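PDB 1XKN: putative peptidyl-arginine deiminase from Chlorobium tepidum, which probably catalyses the hydrolytic deimination of arginine-like guanidinium groups, such as those of agmatine or of arginine residues in proteins. Local coordinates for residues P37-E42 / V323-S328; D207-D212 / D240-P245; P270-V275 / P299-P304; R281-Y286 / D329-L334; N288-N293 / A336-T341. All coordinates share one frame; numbering follows the deposited sequence.

Contact 1: P37-E42 / V323-S328; sequences PAVFAE and VGIDCS
Glu-42 leaves helix 36-50 with CG trans to the backbone N (chi1 -179°) and stays extended beyond it, which carries its carboxylate alongside Ile-325. That residue sends CG2 out anti to its own N, and the two side chains slide past each other in opposite directions, Glu-42 CD passing 3.9 Å from Ile-325 CG2. One turn back along the helix, Val-39 adds the apolar part, its CG1 lying 4.3 Å from Ile-325 CG2. No direct hydrogen bond spans the contact. Three waters do the work instead. The first donates to Glu-42 OE1 at 2.7 Å and accepts from Asp-326 N at 2.9 Å; the second donates both to Glu-42 OE2 (2.7 Å) and to Asp-326 O (2.9 Å); the third joins Glu-42 OE1 to the carbonyl oxygen of Gly-324. Strand 321-326 is an outermost strand of its sheet, and these are backbone groups on the side away from strand 295-300. Asp-326 closes an Asx turn with OD1, which takes Ser-328 OG on its syn lone pair and Ser-328 N from above the carboxylate plane, while OD2 pairs with Arg-302. The interface is thus greasy at Val-39 and Ile-325 and hydrated at Glu-42, whose carboxylate receives three water protons, a setting consistent with a charged group at the protein surface.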
# COMPACT_ATOMS: atom_id res chain seq x y z
N PRO A 37 -9.20 10.76 -12.39
CA PRO A 37 -10.20 11.06 -11.35
C PRO A 37 -11.32 10.02 -11.27
O PRO A 37 -11.75 9.65 -10.18
CB PRO A 37 -10.70 12.45 -11.74
CG PRO A 37 -10.44 12.51 -13.22
CD PRO A 37 -9.08 11.89 -13.32
N ALA A 38 -11.79 9.56 -12.43
CA ALA A 38 -12.86 8.57 -12.46
C ALA A 38 -12.43 7.26 -11.80
O ALA A 38 -13.24 6.58 -11.17
CB ALA A 38 -13.31 8.31 -13.89
N VAL A 39 -11.16 6.90 -11.94
CA VAL A 39 -10.67 5.66 -11.34
C VAL A 39 -10.70 5.80 -9.82
O VAL A 39 -11.07 4.86 -9.12
CB VAL A 39 -9.23 5.34 -11.80
CG1 VAL A 39 -8.79 3.99 -11.23
CG2 VAL A 39 -9.16 5.30 -13.32
N PHE A 40 -10.32 6.97 -9.32
CA PHE A 40 -10.35 7.18 -7.88
C PHE A 40 -11.79 7.16 -7.37
O PHE A 40 -12.05 6.70 -6.26
CB PHE A 40 -9.67 8.50 -7.51
CG PHE A 40 -8.17 8.40 -7.42
CD1 PHE A 40 -7.39 8.36 -8.56
CD2 PHE A 40 -7.55 8.30 -6.18
CE1 PHE A 40 -6.00 8.23 -8.47
CE2 PHE A 40 -6.17 8.17 -6.08
CZ PHE A 40 -5.39 8.14 -7.23
N ALA A 41 -12.72 7.65 -8.19
CA ALA A 41 -14.13 7.65 -7.80
C ALA A 41 -14.61 6.20 -7.70
O ALA A 41 -15.35 5.85 -6.78
CB ALA A 41 -14.96 8.41 -8.83
N GLU A 42 -14.18 5.36 -8.64
CA GLU A 42 -14.57 3.96 -8.63
C GLU A 42 -14.00 3.28 -7.38
O GLU A 42 -14.69 2.51 -6.71
CB GLU A 42 -14.06 3.25 -9.89
CG GLU A 42 -14.45 1.78 -9.96
CD GLU A 42 -14.05 1.13 -11.27
OE1 GLU A 42 -14.33 -0.08 -11.45
OE2 GLU A 42 -13.44 1.81 -12.12
N VAL A 323 -12.95 -7.85 -5.98
CA VAL A 323 -13.42 -7.03 -7.09
C VAL A 323 -12.28 -6.39 -7.88
O VAL A 323 -11.35 -5.84 -7.31
CB VAL A 323 -14.33 -5.89 -6.58
CG1 VAL A 323 -14.76 -4.99 -7.72
CG2 VAL A 323 -15.54 -6.49 -5.88
N GLY A 324 -12.38 -6.45 -9.21
CA GLY A 324 -11.36 -5.86 -10.04
C GLY A 324 -11.69 -4.41 -10.38
O GLY A 324 -12.86 -4.03 -10.47
N ILE A 325 -10.65 -3.61 -10.55
CA ILE A 325 -10.80 -2.21 -10.93
C ILE A 325 -9.79 -1.99 -12.05
O ILE A 325 -8.59 -2.20 -11.85
CB ILE A 325 -10.49 -1.26 -9.74
CG1 ILE A 325 -11.56 -1.43 -8.66
CG2 ILE A 325 -10.44 0.19 -10.23
CD1 ILE A 325 -11.38 -0.54 -7.44
N ASP A 326 -10.27 -1.59 -13.22
CA ASP A 326 -9.40 -1.37 -14.36
C ASP A 326 -8.41 -0.25 -14.08
O ASP A 326 -8.81 0.90 -13.86
CB ASP A 326 -10.22 -1.05 -15.61
CG ASP A 326 -9.35 -0.75 -16.82
OD1 ASP A 326 -8.28 -1.37 -16.97
OD2 ASP A 326 -9.75 0.11 -17.65
N CYS A 327 -7.13 -0.59 -14.08
CA CYS A 327 -6.08 0.37 -13.81
C CYS A 327 -5.20 0.64 -15.02
O CYS A 327 -4.06 1.09 -14.89
CB CYS A 327 -5.23 -0.12 -12.63
SG CYS A 327 -6.09 -0.05 -11.04
N SER A 328 -5.75 0.38 -16.21
CA SER A 328 -5.03 0.60 -17.45
C SER A 328 -4.51 2.03 -17.56
O SER A 328 -3.43 2.27 -18.09
CB SER A 328 -5.93 0.29 -18.65
OG SER A 328 -6.29 -1.08 -18.66
O HOH W 1 -13.07 -1.14 -13.57
O HOH W 2 -11.45 2.13 -13.91
O HOH W 3 -14.95 -2.37 -9.55

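Contact 2: D207-D212 / D240-P245; sequences DGIAGD and DENYKP
Asn-242 and Ala-210 form the one direct hydrogen bond of this contact: Ala-210 N donates to Asn-242 OD1 over 2.7 Å, in the carbonyl plane and on a lone pair, with a C=O...N angle of 138°. Chi1 of -65° turns the Asn-242 amide toward the loop, its CG opposite the carbonyl carbon. A water completes the grip, accepting from Asn-242 ND2 at 2.8 Å and donating to Ala-210 O, which makes the amide a two-ended link to a single residue. A second water accepts from Asp-207 N and reaches Pro-245 O weakly. Van der Waals contacts fill in the rest. Asn-242 OD1 also rests 3.4 Å from Ile-209 CB, Pro-245 CB lies 3.7 Å from Gly-208 O, and the methyl of Ala-210 faces Glu-241 CB. Within its own segment, Asn-242 is held by a capping bond from its N to Asp-240 OD2 (2.9 Å), so the residue that grips the loop is itself held within the type I turn from Asp-240 to Tyr-243. Asp-240 and Glu-241 each form a salt bridge with Arg-281. The contact ties the loop between strands 201-205 and 222-226 to the entrance of helix 243-253, with Met-271 packed on Asn-242.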
# COMPACT_ATOMS: atom_id res chain seq x y z
N ASP A 207 15.30 -8.04 -6.22
CA ASP A 207 14.90 -6.99 -7.16
C ASP A 207 13.40 -6.98 -7.38
O ASP A 207 12.70 -7.94 -7.06
CB ASP A 207 15.61 -7.20 -8.50
CG ASP A 207 17.10 -6.95 -8.43
OD1 ASP A 207 17.82 -7.40 -9.34
OD2 ASP A 207 17.55 -6.28 -7.47
N GLY A 208 12.91 -5.87 -7.93
CA GLY A 208 11.49 -5.72 -8.21
C GLY A 208 11.18 -5.96 -9.67
O GLY A 208 11.96 -6.62 -10.37
N ILE A 209 10.06 -5.42 -10.15
CA ILE A 209 9.65 -5.60 -11.54
C ILE A 209 10.06 -4.45 -12.47
O ILE A 209 10.53 -3.41 -12.02
CB ILE A 209 8.12 -5.79 -11.66
CG1 ILE A 209 7.39 -4.52 -11.23
CG2 ILE A 209 7.69 -6.98 -10.80
CD1 ILE A 209 5.87 -4.58 -11.39
N ALA A 210 9.86 -4.67 -13.76
CA ALA A 210 10.22 -3.68 -14.78
C ALA A 210 9.30 -2.47 -14.82
O ALA A 210 8.11 -2.56 -14.50
CB ALA A 210 10.25 -4.35 -16.15
N GLY A 211 9.86 -1.34 -15.22
CA GLY A 211 9.11 -0.10 -15.34
C GLY A 211 8.77 0.56 -14.01
O GLY A 211 8.06 1.57 -13.97
N ASP A 212 9.28 -0.02 -12.93
CA ASP A 212 9.04 0.46 -11.58
C ASP A 212 9.96 1.62 -11.18
O ASP A 212 11.18 1.47 -11.18
CB ASP A 212 9.18 -0.73 -10.63
CG ASP A 212 9.04 -0.34 -9.18
OD1 ASP A 212 8.27 0.59 -8.87
OD2 ASP A 212 9.70 -0.99 -8.34
N ASP A 240 10.35 -12.76 -21.01
CA ASP A 240 9.91 -11.52 -20.39
C ASP A 240 10.95 -11.01 -19.39
O ASP A 240 11.59 -11.80 -18.69
CB ASP A 240 8.59 -11.73 -19.66
CG ASP A 240 8.06 -10.44 -19.07
OD1 ASP A 240 7.57 -9.59 -19.84
OD2 ASP A 240 8.14 -10.28 -17.83
N GLU A 241 11.10 -9.69 -19.32
CA GLU A 241 12.07 -9.06 -18.42
C GLU A 241 11.89 -9.40 -16.94
O GLU A 241 12.86 -9.40 -16.18
CB GLU A 241 12.03 -7.54 -18.60
CG GLU A 241 12.53 -7.05 -19.96
CD GLU A 241 11.78 -7.66 -21.13
OE1 GLU A 241 10.53 -7.63 -21.12
OE2 GLU A 241 12.44 -8.17 -22.06
N ASN A 242 10.66 -9.68 -16.52
CA ASN A 242 10.41 -10.00 -15.12
C ASN A 242 10.62 -11.47 -14.77
O ASN A 242 10.59 -11.83 -13.59
CB ASN A 242 8.99 -9.60 -14.72
CG ASN A 242 8.78 -8.10 -14.77
OD1 ASN A 242 9.63 -7.32 -14.33
ND2 ASN A 242 7.63 -7.68 -15.30
N TYR A 243 10.83 -12.30 -15.78
CA TYR A 243 11.02 -13.73 -15.53
C TYR A 243 12.09 -14.03 -14.49
O TYR A 243 11.81 -14.65 -13.46
CB TYR A 243 11.37 -14.45 -16.84
CG TYR A 243 11.38 -15.96 -16.71
CD1 TYR A 243 10.19 -16.68 -16.59
CD2 TYR A 243 12.59 -16.67 -16.70
CE1 TYR A 243 10.19 -18.06 -16.46
CE2 TYR A 243 12.60 -18.06 -16.57
CZ TYR A 243 11.40 -18.75 -16.45
OH TYR A 243 11.40 -20.12 -16.32
N LYS A 244 13.31 -13.59 -14.75
CA LYS A 244 14.42 -13.83 -13.83
C LYS A 244 14.22 -13.29 -12.41
O LYS A 244 14.31 -14.04 -11.44
CB LYS A 244 15.72 -13.27 -14.43
CG LYS A 244 16.96 -13.43 -13.57
CD LYS A 244 18.20 -13.00 -14.34
CE LYS A 244 19.45 -13.06 -13.47
NZ LYS A 244 19.39 -12.09 -12.35
N PRO A 245 13.93 -11.99 -12.28
CA PRO A 245 13.72 -11.38 -10.95
C PRO A 245 12.65 -12.09 -10.12
O PRO A 245 12.85 -12.34 -8.93
CB PRO A 245 13.32 -9.95 -11.29
CG PRO A 245 13.99 -9.70 -12.59
CD PRO A 245 13.75 -10.98 -13.33
O HOH W 4 15.49 -10.78 -7.46
O HOH W 5 17.21 -10.05 -11.24
O HOH W 6 6.76 -5.00 -15.09

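Contact 3: P270-V275 / P299-P304; sequences PMPEPV and PTYRCP
The turn that carries strand 295-300 into helix 305-316 packs here, through Tyr-301, Cys-303 and Pro-304, on the proline-rich loop that follows strand 265-269. Pro-272 and Tyr-301 lie side by side and point the same way, Pro-272 CG meeting Tyr-301 CD2 at 3.7 Å. Val-275 comes across the tyrosine at about a right angle, CG2 to Tyr-301 CB 4.0 Å. Farther along, Glu-273 holds CG opposite its carbonyl carbon (chi1 -81°) and runs extended over the turn, which lays its carboxylate against carbon atoms: OE1 is 3.6 Å from Cys-303 CB, and OE2 is 3.3 Å from Pro-304 CG. No hydrogen bond passes directly between the segments, but one water donates to Glu-273 O (2.8 Å) and to Tyr-301 O (2.9 Å). Glu-273 N, by contrast, is buried without a partner; Cys-303 SG is 3.7 Å from it. The sulfur caps a backbone N at the start of the coming helix, and Asp-306 OD2 accepts from Cys-303 N. Asp-306 OD1 takes Tyr-301 N as well. Strand 295-300, helix 305-316 and the parallel neighbouring strand 321-326 make up a beta-alpha-beta crossover, and the contact lies at its strand-to-helix turn.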
# COMPACT_ATOMS: atom_id res chain seq x y z
N PRO A 270 -0.33 -14.67 -11.10
CA PRO A 270 0.18 -14.38 -12.43
C PRO A 270 0.62 -12.92 -12.50
O PRO A 270 0.37 -12.16 -11.57
CB PRO A 270 -1.03 -14.67 -13.33
CG PRO A 270 -2.18 -14.29 -12.45
CD PRO A 270 -1.79 -14.86 -11.11
N MSE A 271 1.30 -12.56 -13.58
CA MSE A 271 1.71 -11.18 -13.80
C MSE A 271 0.80 -10.74 -14.93
O MSE A 271 0.40 -11.56 -15.76
CB MSE A 271 3.16 -11.09 -14.27
CG MSE A 271 4.20 -11.04 -13.17
SE MSE A 271 4.12 -9.43 -12.10
CE MSE A 271 4.86 -8.22 -13.44
N PRO A 272 0.43 -9.46 -14.97
CA PRO A 272 -0.44 -9.00 -16.06
C PRO A 272 0.33 -9.11 -17.38
O PRO A 272 1.56 -9.13 -17.37
CB PRO A 272 -0.69 -7.54 -15.70
CG PRO A 272 -0.59 -7.53 -14.21
CD PRO A 272 0.60 -8.42 -13.94
N GLU A 273 -0.39 -9.21 -18.49
CA GLU A 273 0.31 -9.25 -19.77
C GLU A 273 0.95 -7.88 -19.86
O GLU A 273 0.42 -6.91 -19.32
CB GLU A 273 -0.68 -9.45 -20.92
CG GLU A 273 -1.10 -10.90 -21.11
CD GLU A 273 -2.18 -11.07 -22.15
OE1 GLU A 273 -2.46 -10.11 -22.90
OE2 GLU A 273 -2.73 -12.19 -22.24
N PRO A 274 2.11 -7.77 -20.53
CA PRO A 274 2.82 -6.50 -20.66
C PRO A 274 1.95 -5.28 -20.97
O PRO A 274 1.11 -5.31 -21.87
CB PRO A 274 3.82 -6.79 -21.78
CG PRO A 274 4.15 -8.24 -21.53
CD PRO A 274 2.79 -8.84 -21.27
N VAL A 275 2.16 -4.21 -20.20
CA VAL A 275 1.42 -2.96 -20.36
C VAL A 275 2.41 -1.85 -20.71
O VAL A 275 3.40 -1.63 -20.01
CB VAL A 275 0.66 -2.58 -19.07
CG1 VAL A 275 -0.09 -1.26 -19.28
CG2 VAL A 275 -0.31 -3.68 -18.70
N PRO A 299 -6.12 -4.57 -9.06
CA PRO A 299 -6.00 -3.80 -10.30
C PRO A 299 -6.04 -4.76 -11.49
O PRO A 299 -5.44 -5.84 -11.44
CB PRO A 299 -4.64 -3.12 -10.14
CG PRO A 299 -3.85 -4.12 -9.35
CD PRO A 299 -4.85 -4.59 -8.31
N THR A 300 -6.76 -4.40 -12.54
CA THR A 300 -6.83 -5.25 -13.72
C THR A 300 -6.31 -4.49 -14.93
O THR A 300 -6.35 -3.26 -14.98
CB THR A 300 -8.26 -5.77 -13.99
OG1 THR A 300 -9.18 -4.68 -14.11
CG2 THR A 300 -8.71 -6.69 -12.86
N TYR A 301 -5.81 -5.24 -15.91
CA TYR A 301 -5.21 -4.64 -17.10
C TYR A 301 -5.70 -5.16 -18.44
O TYR A 301 -4.90 -5.43 -19.34
CB TYR A 301 -3.70 -4.78 -16.98
CG TYR A 301 -3.18 -4.02 -15.79
CD1 TYR A 301 -3.03 -2.64 -15.85
CD2 TYR A 301 -2.93 -4.66 -14.57
CE1 TYR A 301 -2.65 -1.90 -14.74
CE2 TYR A 301 -2.55 -3.93 -13.44
CZ TYR A 301 -2.42 -2.55 -13.54
OH TYR A 301 -2.07 -1.80 -12.45
N ARG A 302 -7.01 -5.28 -18.57
CA ARG A 302 -7.65 -5.73 -19.80
C ARG A 302 -6.98 -6.91 -20.50
O ARG A 302 -6.60 -6.83 -21.66
CB ARG A 302 -7.74 -4.55 -20.78
CG ARG A 302 -8.46 -3.34 -20.19
CD ARG A 302 -8.42 -2.12 -21.11
NE ARG A 302 -8.95 -0.95 -20.42
CZ ARG A 302 -8.92 0.29 -20.90
NH1 ARG A 302 -8.38 0.54 -22.09
NH2 ARG A 302 -9.41 1.29 -20.18
N CYS A 303 -6.84 -8.02 -19.78
CA CYS A 303 -6.25 -9.22 -20.38
C CYS A 303 -6.82 -10.45 -19.69
O CYS A 303 -7.42 -10.36 -18.63
CB CYS A 303 -4.72 -9.19 -20.25
SG CYS A 303 -4.08 -9.47 -18.58
N PRO A 304 -6.65 -11.63 -20.30
CA PRO A 304 -7.18 -12.87 -19.72
C PRO A 304 -6.60 -13.28 -18.38
O PRO A 304 -7.15 -14.16 -17.71
CB PRO A 304 -6.93 -13.90 -20.82
CG PRO A 304 -5.71 -13.38 -21.50
CD PRO A 304 -5.98 -11.90 -21.59
O HOH W 7 -2.25 -6.50 -20.02

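Contact 4: R281-Y286 / D329-L334; sequences RLPASY and DLIWGL
Leu-282 is the main bump of this contact, and the 3-10 segment 330-333 receives it with a different wall for each methyl. Its CD1 sits 3.7 Å from Ile-331 CG2, while CD2 meets the edge of the Trp-332 indole, in the ring plane and 3.5 Å from CE3. Ile-331 answers with a knob of its own. With CG1 anti to the backbone N (chi1 -162°), it reaches into the bend of segment 281-286: CD1 comes within 3.6 Å of Pro-283 O and CG1 within 3.9 Å of Ala-284 N, where the inverse gamma turn centred on Pro-283 folds the chain back. The proline ring fills the next hollow, its CG 3.7 Å from Leu-334 O and its CD 3.9 Å from Leu-334 CD2. Ala-284 CB closes the row more loosely, 4.3 Å from Ile-331 CG1. No hydrogen bond crosses; the fit is made by apolar side chains, two of which also rest on backbone carbonyl oxygens. The indole is fixed from elsewhere, by NE1 to Pro-30 O, a cation-pi contact with Lys-32 and an edge-to-face meeting with Tyr-277. Leu-282 also touches Tyr-277 of strand 276-277, and neighbouring Leu-330 packs on helix 36-50, placing the contact between these elements.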
# COMPACT_ATOMS: atom_id res chain seq x y z
N ARG A 281 7.53 0.59 -20.71
CA ARG A 281 6.96 -0.51 -19.94
C ARG A 281 6.45 0.07 -18.62
O ARG A 281 7.15 0.83 -17.95
CB ARG A 281 8.04 -1.57 -19.68
CG ARG A 281 7.57 -2.83 -18.95
CD ARG A 281 6.57 -3.61 -19.79
NE ARG A 281 6.18 -4.89 -19.19
CZ ARG A 281 6.90 -6.01 -19.25
NH1 ARG A 281 8.06 -6.03 -19.89
NH2 ARG A 281 6.45 -7.12 -18.69
N LEU A 282 5.22 -0.29 -18.25
CA LEU A 282 4.61 0.18 -17.02
C LEU A 282 4.63 -0.95 -15.99
O LEU A 282 4.51 -2.12 -16.35
CB LEU A 282 3.17 0.65 -17.28
CG LEU A 282 3.02 1.67 -18.41
CD1 LEU A 282 1.58 2.17 -18.47
CD2 LEU A 282 3.98 2.83 -18.21
N PRO A 283 4.77 -0.62 -14.70
CA PRO A 283 4.82 -1.61 -13.61
C PRO A 283 3.49 -2.22 -13.18
O PRO A 283 3.15 -2.23 -12.00
CB PRO A 283 5.49 -0.83 -12.48
CG PRO A 283 4.91 0.54 -12.67
CD PRO A 283 4.94 0.75 -14.18
N ALA A 284 2.74 -2.74 -14.15
CA ALA A 284 1.45 -3.36 -13.87
C ALA A 284 1.64 -4.66 -13.09
O ALA A 284 2.44 -5.52 -13.48
CB ALA A 284 0.73 -3.66 -15.18
N SER A 285 0.91 -4.80 -11.99
CA SER A 285 1.02 -6.00 -11.17
C SER A 285 -0.20 -6.26 -10.31
O SER A 285 -0.72 -5.35 -9.65
CB SER A 285 2.25 -5.92 -10.27
OG SER A 285 2.31 -7.05 -9.41
N TYR A 286 -0.67 -7.50 -10.31
CA TYR A 286 -1.83 -7.87 -9.51
C TYR A 286 -1.50 -7.89 -8.02
O TYR A 286 -2.40 -7.91 -7.19
CB TYR A 286 -2.36 -9.24 -9.92
CG TYR A 286 -2.79 -9.31 -11.37
CD1 TYR A 286 -3.78 -8.47 -11.87
CD2 TYR A 286 -2.20 -10.23 -12.24
CE1 TYR A 286 -4.17 -8.53 -13.21
CE2 TYR A 286 -2.58 -10.30 -13.57
CZ TYR A 286 -3.56 -9.45 -14.05
OH TYR A 286 -3.93 -9.53 -15.37
N ASP A 329 -5.29 2.99 -17.06
CA ASP A 329 -4.87 4.38 -17.10
C ASP A 329 -4.18 4.80 -15.81
O ASP A 329 -3.24 5.59 -15.83
CB ASP A 329 -6.06 5.30 -17.37
CG ASP A 329 -6.64 5.12 -18.75
OD1 ASP A 329 -5.88 5.22 -19.74
OD2 ASP A 329 -7.86 4.87 -18.85
N LEU A 330 -4.65 4.28 -14.68
CA LEU A 330 -4.04 4.64 -13.41
C LEU A 330 -2.56 4.28 -13.38
O LEU A 330 -1.73 5.07 -12.91
CB LEU A 330 -4.75 3.93 -12.25
CG LEU A 330 -4.21 4.25 -10.86
CD1 LEU A 330 -4.36 5.73 -10.57
CD2 LEU A 330 -4.95 3.42 -9.81
N ILE A 331 -2.22 3.11 -13.91
CA ILE A 331 -0.85 2.62 -13.92
C ILE A 331 0.17 3.51 -14.63
O ILE A 331 1.38 3.34 -14.46
CB ILE A 331 -0.79 1.17 -14.49
CG1 ILE A 331 0.53 0.50 -14.09
CG2 ILE A 331 -0.93 1.18 -15.99
CD1 ILE A 331 0.75 0.42 -12.58
N TRP A 332 -0.31 4.46 -15.43
CA TRP A 332 0.58 5.39 -16.12
C TRP A 332 1.24 6.26 -15.04
O TRP A 332 2.28 6.89 -15.28
CB TRP A 332 -0.22 6.25 -17.10
CG TRP A 332 0.57 7.31 -17.85
CD1 TRP A 332 0.17 8.60 -18.09
CD2 TRP A 332 1.86 7.17 -18.47
NE1 TRP A 332 1.13 9.26 -18.82
CE2 TRP A 332 2.18 8.41 -19.06
CE3 TRP A 332 2.77 6.11 -18.58
CZ2 TRP A 332 3.37 8.63 -19.76
CZ3 TRP A 332 3.97 6.33 -19.27
CH2 TRP A 332 4.25 7.58 -19.85
N GLY A 333 0.64 6.28 -13.86
CA GLY A 333 1.18 7.03 -12.74
C GLY A 333 2.28 6.24 -12.06
O GLY A 333 2.94 6.73 -11.13
N LEU A 334 2.46 5.00 -12.52
CA LEU A 334 3.49 4.08 -12.03
C LEU A 334 3.16 3.42 -10.68
O LEU A 334 4.05 2.95 -9.97
CB LEU A 334 4.85 4.78 -11.97
CG LEU A 334 5.22 5.55 -13.25
CD1 LEU A 334 6.58 6.21 -13.06
CD2 LEU A 334 5.24 4.62 -14.45

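Contact 5: N288-N293 / A336-T341; sequences NFYIAN and AIHCVT
Thr-341 lies over one face of the Tyr-290 ring, its CB 4.0 Å from the centroid and 11° off the normal, a CH-pi contact. Tyr-290 has CG anti to the backbone N (chi1 176°), which swings the ring off strand 290-291 under the threonine, and its CB also packs against Ile-337 CG2 at 3.8 Å. The hydroxyl continues to Thr-18 OG1. Asn-288 and His-338 stand differently: their side chains cross at about a right angle, with amide and imidazole planes 85° apart. Between their backbones, His-338 N donates to Asn-288 O over 3.0 Å, from above the carbonyl plane. This is the heart of what is probably the pentein fold of the guanidine-modifying superfamily, close to the centre of the chain, where relatives place their active site. The imidazole is oriented by Glu-11 at NE2 and Asp-219 at ND1, and its CD2 approaches Phe-289 O to 3.1 Å. That carbonyl oxygen accepts from Arg-223 as well.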
# COMPACT_ATOMS: atom_id res chain seq x y z
N ASN A 288 -0.40 -5.53 -6.45
CA ASN A 288 -0.70 -4.21 -5.93
C ASN A 288 -2.19 -4.08 -5.61
O ASN A 288 -2.84 -3.09 -5.98
CB ASN A 288 -0.26 -3.14 -6.93
CG ASN A 288 0.14 -1.83 -6.25
OD1 ASN A 288 1.12 -1.77 -5.50
ND2 ASN A 288 -0.63 -0.78 -6.49
N PHE A 289 -2.73 -5.09 -4.93
CA PHE A 289 -4.13 -5.12 -4.53
C PHE A 289 -4.26 -4.53 -3.13
O PHE A 289 -3.26 -4.36 -2.43
CB PHE A 289 -4.66 -6.57 -4.54
CG PHE A 289 -3.94 -7.49 -3.58
CD1 PHE A 289 -4.27 -7.50 -2.22
CD2 PHE A 289 -2.94 -8.34 -4.03
CE1 PHE A 289 -3.61 -8.36 -1.33
CE2 PHE A 289 -2.27 -9.20 -3.15
CZ PHE A 289 -2.60 -9.20 -1.80
N TYR A 290 -5.49 -4.22 -2.72
CA TYR A 290 -5.71 -3.68 -1.39
C TYR A 290 -6.76 -4.51 -0.67
O TYR A 290 -7.82 -4.81 -1.22
CB TYR A 290 -6.19 -2.22 -1.47
CG TYR A 290 -6.54 -1.63 -0.12
CD1 TYR A 290 -5.57 -1.48 0.87
CD2 TYR A 290 -7.84 -1.22 0.16
CE1 TYR A 290 -5.88 -0.94 2.11
CE2 TYR A 290 -8.16 -0.67 1.41
CZ TYR A 290 -7.18 -0.53 2.37
OH TYR A 290 -7.51 0.01 3.59
N ILE A 291 -6.46 -4.88 0.58
CA ILE A 291 -7.40 -5.66 1.38
C ILE A 291 -8.24 -4.70 2.22
O ILE A 291 -7.69 -3.94 3.02
CB ILE A 291 -6.66 -6.61 2.35
CG1 ILE A 291 -5.69 -7.51 1.58
CG2 ILE A 291 -7.68 -7.46 3.11
CD1 ILE A 291 -4.64 -8.16 2.48
N ALA A 292 -9.55 -4.71 2.02
CA ALA A 292 -10.47 -3.87 2.79
C ALA A 292 -11.26 -4.80 3.70
O ALA A 292 -11.06 -6.01 3.66
CB ALA A 292 -11.41 -3.11 1.85
N ASN A 293 -12.17 -4.26 4.51
CA ASN A 293 -12.94 -5.10 5.42
C ASN A 293 -13.81 -6.16 4.75
O ASN A 293 -13.76 -7.33 5.12
CB ASN A 293 -13.82 -4.24 6.34
CG ASN A 293 -13.02 -3.48 7.38
OD1 ASN A 293 -11.81 -3.68 7.53
ND2 ASN A 293 -13.70 -2.60 8.12
N ALA A 336 -0.63 1.54 -8.54
CA ALA A 336 -2.03 1.17 -8.67
C ALA A 336 -2.82 1.23 -7.36
O ALA A 336 -2.54 2.07 -6.50
CB ALA A 336 -2.14 -0.23 -9.29
N ILE A 337 -3.80 0.35 -7.20
CA ILE A 337 -4.66 0.35 -6.01
C ILE A 337 -3.94 0.37 -4.66
O ILE A 337 -4.26 1.20 -3.80
CB ILE A 337 -5.65 -0.84 -6.02
CG1 ILE A 337 -6.40 -0.88 -7.35
CG2 ILE A 337 -6.66 -0.69 -4.87
CD1 ILE A 337 -7.19 0.38 -7.67
N HIS A 338 -2.99 -0.53 -4.45
CA HIS A 338 -2.30 -0.55 -3.16
C HIS A 338 -1.52 0.75 -2.93
O HIS A 338 -1.46 1.25 -1.81
CB HIS A 338 -1.34 -1.74 -3.06
CG HIS A 338 -0.91 -2.04 -1.65
ND1 HIS A 338 0.38 -1.86 -1.21
CD2 HIS A 338 -1.63 -2.47 -0.59
CE1 HIS A 338 0.44 -2.17 0.08
NE2 HIS A 338 -0.76 -2.54 0.48
N CYS A 339 -0.95 1.29 -4.00
CA CYS A 339 -0.17 2.52 -3.91
C CYS A 339 -0.97 3.75 -3.54
O CYS A 339 -0.45 4.67 -2.91
CB CYS A 339 0.55 2.78 -5.24
SG CYS A 339 1.81 1.56 -5.67
N VAL A 340 -2.25 3.79 -3.91
CA VAL A 340 -3.06 4.97 -3.62
C VAL A 340 -3.92 4.86 -2.36
O VAL A 340 -4.72 5.75 -2.07
CB VAL A 340 -3.97 5.33 -4.83
CG1 VAL A 340 -3.11 5.62 -6.04
CG2 VAL A 340 -4.95 4.19 -5.12
N THR A 341 -3.73 3.79 -1.61
CA THR A 341 -4.51 3.57 -0.39
C THR A 341 -3.65 3.37 0.84
O THR A 341 -2.45 3.11 0.75
CB THR A 341 -5.36 2.30 -0.53
OG1 THR A 341 -4.50 1.18 -0.78
CG2 THR A 341 -6.35 2.42 -1.67

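Contacts 4 and 5 are buried, whereas contact 1 lies at the surface and contacts 2 and 3 are partly buried. Place and chemistry go together. Toward the outside, contacts 1, 2 and 3 all use bridging waters; contact 4 is mainly apolar and has no hydrogen bond across it, and contact 5 combines a backbone bond with ring packing. Contacts 1, 3 and 5 reach one three-stranded sheet, through strands 321-326, 295-300 and 290-291 respectively. Side chains knit the set together: Asp-326 of contact 1 pairs with Arg-302 of contact 3, Arg-281 of contact 4 with Asp-240 and Glu-241 of contact 2, and Leu-330 of contact 4 touches both Phe-40 of contact 1 and Ala-336 of contact 5.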